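Local coordinates for protein manganese lipoxygenase (Gaeumannomyces graminis, PDB 5FX8) that oxidises linoleic and alpha-linolenic acids with molecular oxygen at a catalytic manganese ion, forming 11S- and 13R-hydroperoxy fatty acids, at residues A105-T110 against F539-V544; Y112-E117 against K143-E148; A135-G140 against G491-H496. All blocks are in the same frame, centred on the assembly; numbering follows the deposited sequence.

How the interactions relate
All three contacts lie in the mainly helical lipoxygenase fold. Interactions 1 and 2 share the long helix 86-124, and their centres are about 9 Å apart; they meet where Ser145 O accepts probable hydrogen bonds from Gln107 NE2 and Asn540 ND2. Interaction 3 is centred about 13 Å from interaction 2 and about 19 Å from interaction 1. Along the chain, interactions 2 and 3 both fall inside the span closed by interaction 1, while their own segments alternate. The loop after helix 86-124 is thus tied first to the chain beyond helix 485-490 and then back to its parent helix. The second subunit touches interactions 1 and 2, so this helix also serves the interface.

Interaction 1: A105-T110 against F539-V544; sequences ANQTAT and FNRAQV. With NAG (2-acetamido-2-deoxy-beta-D-glucopyranose), chain F.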
loop_
_atom_site.group_PDB
_atom_site.type_symbol
_atom_site.label_atom_id
_atom_site.label_comp_id
_atom_site.label_asym_id
_atom_site.label_seq_id
_atom_site.Cartn_x
_atom_site.Cartn_y
_atom_site.Cartn_z
ATOM N N ALA A 105 -1.500 5.412 -11.428
ATOM C CA ALA A 105 -2.367 5.317 -12.589
ATOM C C ALA A 105 -2.787 3.879 -12.876
ATOM O O ALA A 105 -3.976 3.584 -13.029
ATOM C CB ALA A 105 -1.653 5.934 -13.787
ATOM N N ASN A 106 -1.827 2.974 -12.994
ATOM C CA ASN A 106 -2.152 1.607 -13.377
ATOM C C ASN A 106 -3.089 0.950 -12.357
ATOM O O ASN A 106 -4.128 0.384 -12.724
ATOM C CB ASN A 106 -0.831 0.865 -13.549
ATOM C CG ASN A 106 -0.974 -0.540 -14.028
ATOM O OD1 ASN A 106 -2.045 -1.110 -14.085
ATOM N ND2 ASN A 106 0.156 -1.131 -14.350
ATOM N N GLN A 107 -2.765 1.045 -11.072
ATOM C CA GLN A 107 -3.598 0.389 -10.082
ATOM C C GLN A 107 -4.996 1.014 -10.012
ATOM O O GLN A 107 -5.990 0.302 -9.825
ATOM C CB GLN A 107 -2.904 0.418 -8.730
ATOM C CG GLN A 107 -3.706 -0.187 -7.587
ATOM C CD GLN A 107 -3.575 -1.698 -7.455
ATOM O OE1 GLN A 107 -2.741 -2.319 -8.081
ATOM N NE2 GLN A 107 -4.413 -2.285 -6.630
ATOM N N THR A 108 -5.104 2.335 -10.191
ATOM C CA THR A 108 -6.419 2.965 -10.122
ATOM C C THR A 108 -7.303 2.532 -11.280
ATOM O O THR A 108 -8.456 2.122 -11.080
ATOM C CB THR A 108 -6.286 4.475 -10.125
ATOM O OG1 THR A 108 -5.347 4.873 -9.142
ATOM C CG2 THR A 108 -7.589 5.083 -9.775
ATOM N N ALA A 109 -6.779 2.638 -12.504
ATOM C CA ALA A 109 -7.543 2.217 -13.667
ATOM C C ALA A 109 -7.962 0.769 -13.533
ATOM O O ALA A 109 -9.116 0.418 -13.788
ATOM C CB ALA A 109 -6.735 2.425 -14.937
ATOM N N THR A 110 -7.043 -0.080 -13.085
ATOM C CA THR A 110 -7.340 -1.499 -12.984
ATOM C C THR A 110 -8.454 -1.746 -11.996
ATOM O O THR A 110 -9.383 -2.506 -12.272
ATOM C CB THR A 110 -6.087 -2.257 -12.580
ATOM O OG1 THR A 110 -5.079 -2.013 -13.548
ATOM C CG2 THR A 110 -6.374 -3.732 -12.481
ATOM N N PHE A 539 -5.976 1.076 -2.351
ATOM C CA PHE A 539 -4.844 1.226 -1.427
ATOM C C PHE A 539 -3.724 0.215 -1.682
ATOM O O PHE A 539 -2.623 0.379 -1.157
ATOM C CB PHE A 539 -5.306 1.100 0.016
ATOM C CG PHE A 539 -6.222 2.197 0.478
ATOM C CD1 PHE A 539 -6.363 3.359 -0.234
ATOM C CD2 PHE A 539 -6.941 2.057 1.653
ATOM C CE1 PHE A 539 -7.193 4.341 0.213
ATOM C CE2 PHE A 539 -7.762 3.047 2.100
ATOM C CZ PHE A 539 -7.881 4.187 1.377
ATOM N N ASN A 540 -3.976 -0.818 -2.466
ATOM C CA ASN A 540 -3.006 -1.855 -2.773
ATOM C C ASN A 540 -2.203 -1.457 -4.010
ATOM O O ASN A 540 -2.589 -0.565 -4.766
ATOM C CB ASN A 540 -3.717 -3.188 -2.986
ATOM C CG ASN A 540 -2.789 -4.374 -2.916
ATOM O OD1 ASN A 540 -1.920 -4.447 -2.063
ATOM N ND2 ASN A 540 -2.959 -5.300 -3.828
ATOM N N ARG A 541 -1.052 -2.105 -4.183
ATOM C CA ARG A 541 -0.142 -1.810 -5.285
ATOM C C ARG A 541 0.371 -3.137 -5.832
ATOM O O ARG A 541 1.402 -3.639 -5.396
ATOM C CB ARG A 541 1.017 -0.920 -4.852
ATOM C CG ARG A 541 0.715 0.561 -4.764
ATOM C CD ARG A 541 0.451 1.188 -6.126
ATOM N NE ARG A 541 0.107 2.601 -6.028
ATOM C CZ ARG A 541 -1.072 3.043 -5.610
ATOM N NH1 ARG A 541 -1.998 2.189 -5.248
ATOM N NH2 ARG A 541 -1.318 4.329 -5.523
ATOM N N ALA A 542 -0.321 -3.664 -6.821
ATOM C CA ALA A 542 0.002 -4.932 -7.441
ATOM C C ALA A 542 1.295 -4.917 -8.251
ATOM O O ALA A 542 1.798 -5.986 -8.584
ATOM C CB ALA A 542 -1.173 -5.354 -8.326
ATOM N N GLN A 543 1.853 -3.764 -8.581
ATOM C CA GLN A 543 3.001 -3.691 -9.476
ATOM C C GLN A 543 4.337 -3.609 -8.745
ATOM O O GLN A 543 5.373 -3.540 -9.407
ATOM C CB GLN A 543 2.896 -2.484 -10.419
ATOM C CG GLN A 543 1.518 -2.073 -10.901
ATOM C CD GLN A 543 0.685 -1.513 -9.795
ATOM O OE1 GLN A 543 1.208 -0.975 -8.829
ATOM N NE2 GLN A 543 -0.597 -1.708 -9.886
ATOM N N VAL A 544 4.320 -3.598 -7.406
ATOM C CA VAL A 544 5.517 -3.421 -6.594
ATOM C C VAL A 544 6.604 -4.404 -7.008
ATOM O O VAL A 544 7.769 -4.032 -7.176
ATOM C CB VAL A 544 5.148 -3.564 -5.107
ATOM C CG1 VAL A 544 6.334 -3.627 -4.277
ATOM C CG2 VAL A 544 4.461 -2.383 -4.679
HETATM C C1 NAG F . 0.199 -2.493 -14.792
HETATM C C2 NAG F . 1.077 -2.588 -16.030
HETATM C C3 NAG F . 1.231 -4.035 -16.457
HETATM C C4 NAG F . 1.755 -4.864 -15.293
HETATM C C5 NAG F . 0.856 -4.690 -14.075
HETATM C C6 NAG F . 1.403 -5.373 -12.846
HETATM C C7 NAG F . 1.099 -0.684 -17.565
HETATM C C8 NAG F . 0.372 0.031 -18.662
HETATM N N2 NAG F . 0.519 -1.794 -17.108
HETATM O O3 NAG F . 2.131 -4.081 -17.559
HETATM O O4 NAG F . 1.814 -6.241 -15.637
HETATM O O5 NAG F . 0.747 -3.298 -13.748
HETATM O O6 NAG F . 2.723 -4.928 -12.564
HETATM O O7 NAG F . 2.162 -0.276 -17.117
#
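Gln107 extends CG anti to its backbone N (chi1 177°) and then bends at chi2, which brings its amide down onto the loop 539-544, where Gln543, also bent at chi2, turns its own amide to meet it. Gln107 sits on the long helix 86-124 of the lipoxygenase fold, and its partners Ala542 and Gln543 are the two middle residues of the type I beta turn from Arg541 to Val544. Its carbonyl oxygen accepts two bonds. Ala542 N reaches Gln107 OE1 at 3.0 Å almost straight (172°) but from above the carbonyl plane, whereas Gln543 NE2 comes in that plane, on a lone pair of OE1, at 2.9 Å. The two amides are turned 73° against each other. Glutamine suits position 107, since it can accept from the turn while its NE2 donates to Ala537 O and Ser145 O, which helps to fix the rotation of the amide; Gln543 supplies the second donor to OE1.

Along the aliphatic part of Gln107, CG packs 3.7 Å from Arg541 NH1. That guanidinium nitrogen donates to Asn540 O at 2.9 Å and also to Arg538 O, and the Arg541 side chain comes within about 4 Å (nearest atoms) of that of Val618, a manganese ligand. Beside this, Asn106 carries an N-linked glycan: its ND2 is bonded to C1 of the first N-acetylglucosamine, whose O5 lies 3.2 Å from Gln543 CG.

Interaction 2: Y112-E117 against K143-E148; sequences YREANE and KESVPE. With NAG (2-acetamido-2-deoxy-beta-D-glucopyranose), chain K; NAG (2-acetamido-2-deoxy-beta-D-glucopyranose), chain N.
Glu114 presents its carboxylate to the backbone of Glu144 and Ser145, each oxygen taking a backbone N-H from the loop. Its chain runs extended beyond CG (chi2 -162°), which carries the acid to the loop. OE2 of Glu114 uses its syn lone pair to accept from Glu144 N at 3.0 Å. The other oxygen, OE1, is held twice by one residue, besides a weak bond from Glu144 N: Ser145 N donates to it at 2.7 Å on the syn side, and Ser145 OG at the same 2.7 Å on the anti side, both from one face of the carboxylate. Serine suits this place because its short hydroxyl reaches the same oxygen as its N-H.

In the lipoxygenase fold this fastens the loop that follows helix 86-124 back onto that helix, and Trp142 also packs against Glu114. The Glu144 side chain crosses that of Glu114 at about a right angle, the carboxylates turned 66° apart. The two like charges may raise the pKa of one acid, an effect the N-H donors would partly offset. Arg113 NH1 makes a long salt bridge to Glu144 OE1, 3.8 Å away, and C5 of an N-acetylglucosamine lies 3.4 Å from the same NH1.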
loop_
_atom_site.group_PDB
_atom_site.type_symbol
_atom_site.label_atom_id
_atom_site.label_comp_id
_atom_site.label_asym_id
_atom_site.label_seq_id
_atom_site.Cartn_x
_atom_site.Cartn_y
_atom_site.Cartn_z
ATOM N N TYR A 112 -10.853 0.266 -10.983
ATOM C CA TYR A 112 -12.148 0.683 -11.501
ATOM C C TYR A 112 -12.685 -0.321 -12.512
ATOM O O TYR A 112 -13.865 -0.691 -12.468
ATOM C CB TYR A 112 -12.017 2.064 -12.111
ATOM C CG TYR A 112 -12.061 3.140 -11.083
ATOM C CD1 TYR A 112 -12.930 3.050 -10.024
ATOM C CD2 TYR A 112 -11.242 4.253 -11.172
ATOM C CE1 TYR A 112 -12.983 4.023 -9.080
ATOM C CE2 TYR A 112 -11.291 5.232 -10.230
ATOM C CZ TYR A 112 -12.166 5.110 -9.175
ATOM O OH TYR A 112 -12.271 6.081 -8.201
ATOM N N ARG A 113 -11.832 -0.784 -13.423
ATOM C CA ARG A 113 -12.260 -1.798 -14.378
ATOM C C ARG A 113 -12.767 -3.069 -13.672
ATOM O O ARG A 113 -13.873 -3.550 -13.948
ATOM C CB ARG A 113 -11.105 -2.080 -15.326
ATOM C CG ARG A 113 -11.384 -3.046 -16.407
ATOM C CD ARG A 113 -10.075 -3.552 -16.938
ATOM N NE ARG A 113 -9.134 -2.451 -17.066
ATOM C CZ ARG A 113 -7.815 -2.605 -17.079
ATOM N NH1 ARG A 113 -7.306 -3.825 -16.972
ATOM N NH2 ARG A 113 -7.012 -1.543 -17.199
ATOM N N GLU A 114 -12.010 -3.593 -12.705
ATOM C CA GLU A 114 -12.442 -4.804 -12.016
ATOM C C GLU A 114 -13.613 -4.560 -11.071
ATOM O O GLU A 114 -14.337 -5.502 -10.742
ATOM C CB GLU A 114 -11.255 -5.430 -11.258
ATOM C CG GLU A 114 -10.049 -5.615 -12.154
ATOM C CD GLU A 114 -9.006 -6.590 -11.641
ATOM O OE1 GLU A 114 -8.452 -6.368 -10.557
ATOM O OE2 GLU A 114 -8.713 -7.585 -12.330
ATOM N N ALA A 115 -13.810 -3.334 -10.607
ATOM C CA ALA A 115 -15.018 -3.017 -9.855
ATOM C C ALA A 115 -16.229 -3.001 -10.764
ATOM O O ALA A 115 -17.318 -3.442 -10.381
ATOM C CB ALA A 115 -14.878 -1.666 -9.165
ATOM N N ASN A 116 -16.060 -2.480 -11.968
ATOM C CA ASN A 116 -17.172 -2.449 -12.890
ATOM C C ASN A 116 -17.563 -3.858 -13.283
ATOM O O ASN A 116 -18.752 -4.181 -13.364
ATOM C CB ASN A 116 -16.801 -1.597 -14.103
ATOM C CG ASN A 116 -17.162 -0.145 -13.927
ATOM O OD1 ASN A 116 -18.066 0.334 -14.574
ATOM N ND2 ASN A 116 -16.467 0.558 -13.053
ATOM N N GLU A 117 -16.573 -4.729 -13.483
ATOM C CA GLU A 117 -16.884 -6.116 -13.804
ATOM C C GLU A 117 -17.569 -6.801 -12.631
ATOM O O GLU A 117 -18.587 -7.485 -12.800
ATOM C CB GLU A 117 -15.623 -6.867 -14.206
ATOM C CG GLU A 117 -14.970 -6.399 -15.523
ATOM C CD GLU A 117 -13.500 -6.866 -15.661
ATOM O OE1 GLU A 117 -13.033 -7.621 -14.783
ATOM O OE2 GLU A 117 -12.795 -6.465 -16.620
ATOM N N LYS A 143 -8.532 -10.012 -9.741
ATOM C CA LYS A 143 -7.335 -10.784 -10.034
ATOM C C LYS A 143 -6.141 -9.912 -10.380
ATOM O O LYS A 143 -5.003 -10.342 -10.180
ATOM C CB LYS A 143 -7.597 -11.737 -11.179
ATOM C CG LYS A 143 -8.356 -12.949 -10.772
ATOM C CD LYS A 143 -8.909 -13.643 -12.002
ATOM C CE LYS A 143 -9.085 -15.140 -11.791
ATOM N NZ LYS A 143 -9.653 -15.748 -13.031
ATOM N N GLU A 144 -6.356 -8.727 -10.944
ATOM C CA GLU A 144 -5.221 -7.872 -11.258
ATOM C C GLU A 144 -4.948 -6.844 -10.162
ATOM O O GLU A 144 -3.788 -6.538 -9.880
ATOM C CB GLU A 144 -5.440 -7.177 -12.600
ATOM C CG GLU A 144 -5.447 -8.093 -13.826
ATOM C CD GLU A 144 -6.055 -7.420 -15.069
ATOM O OE1 GLU A 144 -7.282 -7.165 -15.100
ATOM O OE2 GLU A 144 -5.308 -7.138 -16.024
ATOM N N SER A 145 -5.995 -6.328 -9.531
ATOM C CA SER A 145 -5.859 -5.372 -8.442
ATOM C C SER A 145 -5.285 -6.016 -7.203
ATOM O O SER A 145 -4.503 -5.397 -6.479
ATOM C CB SER A 145 -7.221 -4.786 -8.102
ATOM O OG SER A 145 -7.728 -4.089 -9.208
ATOM N N VAL A 146 -5.712 -7.233 -6.915
ATOM C CA VAL A 146 -5.286 -7.960 -5.738
ATOM C C VAL A 146 -4.834 -9.347 -6.174
ATOM O O VAL A 146 -5.527 -10.336 -5.917
ATOM C CB VAL A 146 -6.418 -8.020 -4.713
ATOM C CG1 VAL A 146 -5.912 -8.565 -3.428
ATOM C CG2 VAL A 146 -6.989 -6.634 -4.527
ATOM N N PRO A 147 -3.666 -9.476 -6.796
ATOM C CA PRO A 147 -3.301 -10.769 -7.389
ATOM C C PRO A 147 -3.250 -11.906 -6.397
ATOM O O PRO A 147 -3.642 -13.019 -6.744
ATOM C CB PRO A 147 -1.928 -10.491 -7.995
ATOM C CG PRO A 147 -1.852 -9.048 -8.113
ATOM C CD PRO A 147 -2.595 -8.494 -6.963
ATOM N N GLU A 148 -2.792 -11.669 -5.176
ATOM C CA GLU A 148 -2.745 -12.700 -4.145
ATOM C C GLU A 148 -4.123 -13.086 -3.620
ATOM O O GLU A 148 -4.222 -14.020 -2.816
ATOM C CB GLU A 148 -1.841 -12.230 -2.999
ATOM C CG GLU A 148 -2.372 -11.030 -2.201
ATOM C CD GLU A 148 -1.939 -9.599 -2.682
ATOM O OE1 GLU A 148 -1.939 -9.245 -3.891
ATOM O OE2 GLU A 148 -1.631 -8.784 -1.785
HETATM C C1 NAG K . -16.755 1.948 -12.843
HETATM C C2 NAG K . -17.082 2.159 -11.389
HETATM C C3 NAG K . -17.376 3.627 -11.126
HETATM C C4 NAG K . -16.203 4.468 -11.588
HETATM C C5 NAG K . -15.945 4.173 -13.048
HETATM C C6 NAG K . -14.742 4.885 -13.589
HETATM C C7 NAG K . -18.289 0.647 -9.884
HETATM C C8 NAG K . -19.517 -0.177 -9.700
HETATM N N2 NAG K . -18.213 1.331 -11.023
HETATM O O3 NAG K . -17.542 3.843 -9.737
HETATM O O4 NAG K . -16.483 5.847 -11.398
HETATM O O5 NAG K . -15.691 2.775 -13.211
HETATM O O6 NAG K . -14.535 4.470 -14.929
HETATM O O7 NAG K . -17.422 0.707 -9.038
HETATM C C1 NAG N . -8.489 -6.236 -19.981
HETATM C C2 NAG N . -7.729 -7.561 -19.751
HETATM C C3 NAG N . -6.366 -7.302 -19.104
HETATM C C4 NAG N . -5.583 -6.267 -19.900
HETATM C C5 NAG N . -6.411 -4.993 -19.991
HETATM C C6 NAG N . -5.778 -3.901 -20.816
HETATM C C7 NAG N . -9.114 -9.586 -19.425
HETATM C C8 NAG N . -9.863 -10.416 -18.427
HETATM N N2 NAG N . -8.510 -8.490 -18.943
HETATM O O3 NAG N . -5.648 -8.528 -19.070
HETATM O O4 NAG N . -4.319 -6.007 -19.299
HETATM O O5 NAG N . -7.645 -5.298 -20.645
HETATM O O6 NAG N . -6.800 -3.082 -21.373
HETATM O O7 NAG N . -9.065 -9.891 -20.610
#

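Interaction 3: A135-G140 against G491-H496; sequences ALLYNG and GVLPLH
Tyr138 reaches across to the backbone of Leu493 with its phenol oxygen, and this is the direct hydrogen bond between the two segments. Leu493 N donates to Tyr138 OH at 2.9 Å, nearly straight at 162°. The hydroxyl donates in turn to a water 2.7 Å from OH, and the water donates to Gly491 O at 2.8 Å, so the tyrosine engages the backbone on both sides of Val492. Tyrosine fits here because its rigid ring carries a hydroxyl that can accept and donate at once.

Apolar contacts accompany this polar pair. Val492 CG1 lies obliquely beside the ring, 3.9 Å from Tyr138 CE2. Leu137 places CG anti to the backbone N (chi1 -158°), and its CD2 then meets Leu493 CD1 at 3.7 Å. Ala529 of helix 526-539 packs on both leucines, so branched aliphatic side chains suit this buried position between loops and helix.

Within the second loop, the His496 side chain helps to hold the bend: His496 ND1 donates to Val492 O at 3.0 Å, lying in the carbonyl plane on a lone pair, while its NE2 is hydrogen-bonded to Glu167 OE1. A cis peptide bond precedes Pro494 within it. In the lipoxygenase fold, the contact joins the loop after helix 86-124 to the chain leaving helix 485-490.

The phenol thus satisfies Leu493 N directly and shares Gly491 O, through the water, with Gln532 NE2; the bonds at both nitrogens of His496 suggest that its ring may be positively charged beside Glu167.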
loop_
_atom_site.group_PDB
_atom_site.type_symbol
_atom_site.label_atom_id
_atom_site.label_comp_id
_atom_site.label_asym_id
_atom_site.label_seq_id
_atom_site.Cartn_x
_atom_site.Cartn_y
_atom_site.Cartn_z
ATOM N N ALA A 135 -19.946 -13.258 -0.892
ATOM C CA ALA A 135 -18.784 -13.882 -1.499
ATOM C C ALA A 135 -18.706 -13.599 -2.990
ATOM O O ALA A 135 -17.622 -13.658 -3.565
ATOM C CB ALA A 135 -18.797 -15.384 -1.245
ATOM N N LEU A 136 -19.837 -13.311 -3.636
ATOM C CA LEU A 136 -19.823 -12.908 -5.035
ATOM C C LEU A 136 -18.988 -11.665 -5.244
ATOM O O LEU A 136 -18.475 -11.443 -6.337
ATOM C CB LEU A 136 -21.245 -12.651 -5.523
ATOM C CG LEU A 136 -22.241 -13.781 -5.344
ATOM C CD1 LEU A 136 -23.618 -13.214 -5.450
ATOM C CD2 LEU A 136 -22.009 -14.807 -6.406
ATOM N N LEU A 137 -18.843 -10.854 -4.216
ATOM C CA LEU A 137 -17.976 -9.701 -4.284
ATOM C C LEU A 137 -16.520 -10.067 -4.569
ATOM O O LEU A 137 -15.785 -9.250 -5.127
ATOM C CB LEU A 137 -18.122 -8.984 -2.966
ATOM C CG LEU A 137 -17.789 -7.536 -2.783
ATOM C CD1 LEU A 137 -18.510 -6.730 -3.788
ATOM C CD2 LEU A 137 -18.257 -7.226 -1.389
ATOM N N TYR A 138 -16.093 -11.283 -4.238
ATOM C CA TYR A 138 -14.679 -11.640 -4.237
ATOM C C TYR A 138 -14.332 -12.810 -5.140
ATOM O O TYR A 138 -13.254 -12.831 -5.728
ATOM C CB TYR A 138 -14.239 -11.965 -2.803
ATOM C CG TYR A 138 -14.314 -10.810 -1.837
ATOM C CD1 TYR A 138 -13.443 -9.750 -1.944
ATOM C CD2 TYR A 138 -15.239 -10.792 -0.825
ATOM C CE1 TYR A 138 -13.493 -8.715 -1.089
ATOM C CE2 TYR A 138 -15.299 -9.755 0.043
ATOM C CZ TYR A 138 -14.418 -8.719 -0.095
ATOM O OH TYR A 138 -14.447 -7.664 0.761
ATOM N N ASN A 139 -15.194 -13.803 -5.258
ATOM C CA ASN A 139 -14.824 -15.012 -5.977
ATOM C C ASN A 139 -14.601 -14.708 -7.440
ATOM O O ASN A 139 -15.532 -14.323 -8.145
ATOM C CB ASN A 139 -15.904 -16.064 -5.819
ATOM C CG ASN A 139 -16.001 -16.552 -4.407
ATOM O OD1 ASN A 139 -15.078 -16.357 -3.616
ATOM N ND2 ASN A 139 -17.117 -17.181 -4.069
ATOM N N GLY A 140 -13.372 -14.893 -7.901
ATOM C CA GLY A 140 -13.069 -14.741 -9.302
ATOM C C GLY A 140 -12.778 -13.331 -9.735
ATOM O O GLY A 140 -12.533 -13.104 -10.920
ATOM N N GLY A 491 -10.805 -4.940 5.881
ATOM C CA GLY A 491 -12.011 -4.435 5.293
ATOM C C GLY A 491 -12.666 -5.408 4.343
ATOM O O GLY A 491 -13.140 -5.018 3.288
ATOM N N VAL A 492 -12.702 -6.672 4.711
ATOM C CA VAL A 492 -13.338 -7.701 3.912
ATOM C C VAL A 492 -14.781 -7.810 4.362
ATOM O O VAL A 492 -15.049 -7.932 5.558
ATOM C CB VAL A 492 -12.584 -9.028 4.058
ATOM C CG1 VAL A 492 -13.278 -10.166 3.327
ATOM C CG2 VAL A 492 -11.221 -8.839 3.531
ATOM N N LEU A 493 -15.705 -7.696 3.409
ATOM C CA LEU A 493 -17.142 -7.809 3.653
ATOM C C LEU A 493 -17.545 -9.271 3.747
ATOM O O LEU A 493 -17.027 -10.123 3.039
ATOM C CB LEU A 493 -17.947 -7.087 2.555
ATOM C CG LEU A 493 -17.819 -5.558 2.623
ATOM C CD1 LEU A 493 -18.309 -4.870 1.401
ATOM C CD2 LEU A 493 -18.536 -4.967 3.796
ATOM N N PRO A 494 -18.533 -9.565 4.582
ATOM C CA PRO A 494 -19.431 -8.646 5.261
ATOM C C PRO A 494 -19.029 -8.320 6.661
ATOM O O PRO A 494 -19.652 -7.472 7.274
ATOM C CB PRO A 494 -20.728 -9.425 5.271
ATOM C CG PRO A 494 -20.273 -10.795 5.435
ATOM C CD PRO A 494 -19.056 -10.931 4.607
ATOM N N LEU A 495 -18.008 -9.007 7.169
ATOM C CA LEU A 495 -17.623 -8.829 8.561
ATOM C C LEU A 495 -17.014 -7.463 8.846
ATOM O O LEU A 495 -17.037 -7.022 9.996
ATOM C CB LEU A 495 -16.650 -9.934 8.973
ATOM C CG LEU A 495 -17.288 -10.992 9.888
ATOM C CD1 LEU A 495 -17.651 -10.368 11.185
ATOM C CD2 LEU A 495 -18.540 -11.598 9.287
ATOM N N HIS A 496 -16.480 -6.775 7.847
ATOM C CA HIS A 496 -15.765 -5.521 8.062
ATOM C C HIS A 496 -16.260 -4.404 7.163
ATOM O O HIS A 496 -15.570 -4.022 6.212
ATOM C CB HIS A 496 -14.276 -5.697 7.804
ATOM C CG HIS A 496 -13.646 -6.784 8.602
ATOM N ND1 HIS A 496 -13.462 -8.053 8.106
ATOM C CD2 HIS A 496 -13.132 -6.785 9.852
ATOM C CE1 HIS A 496 -12.863 -8.791 9.019
ATOM N NE2 HIS A 496 -12.654 -8.046 10.088
HETATM O O HOH W 1 -12.121 -6.317 0.976
#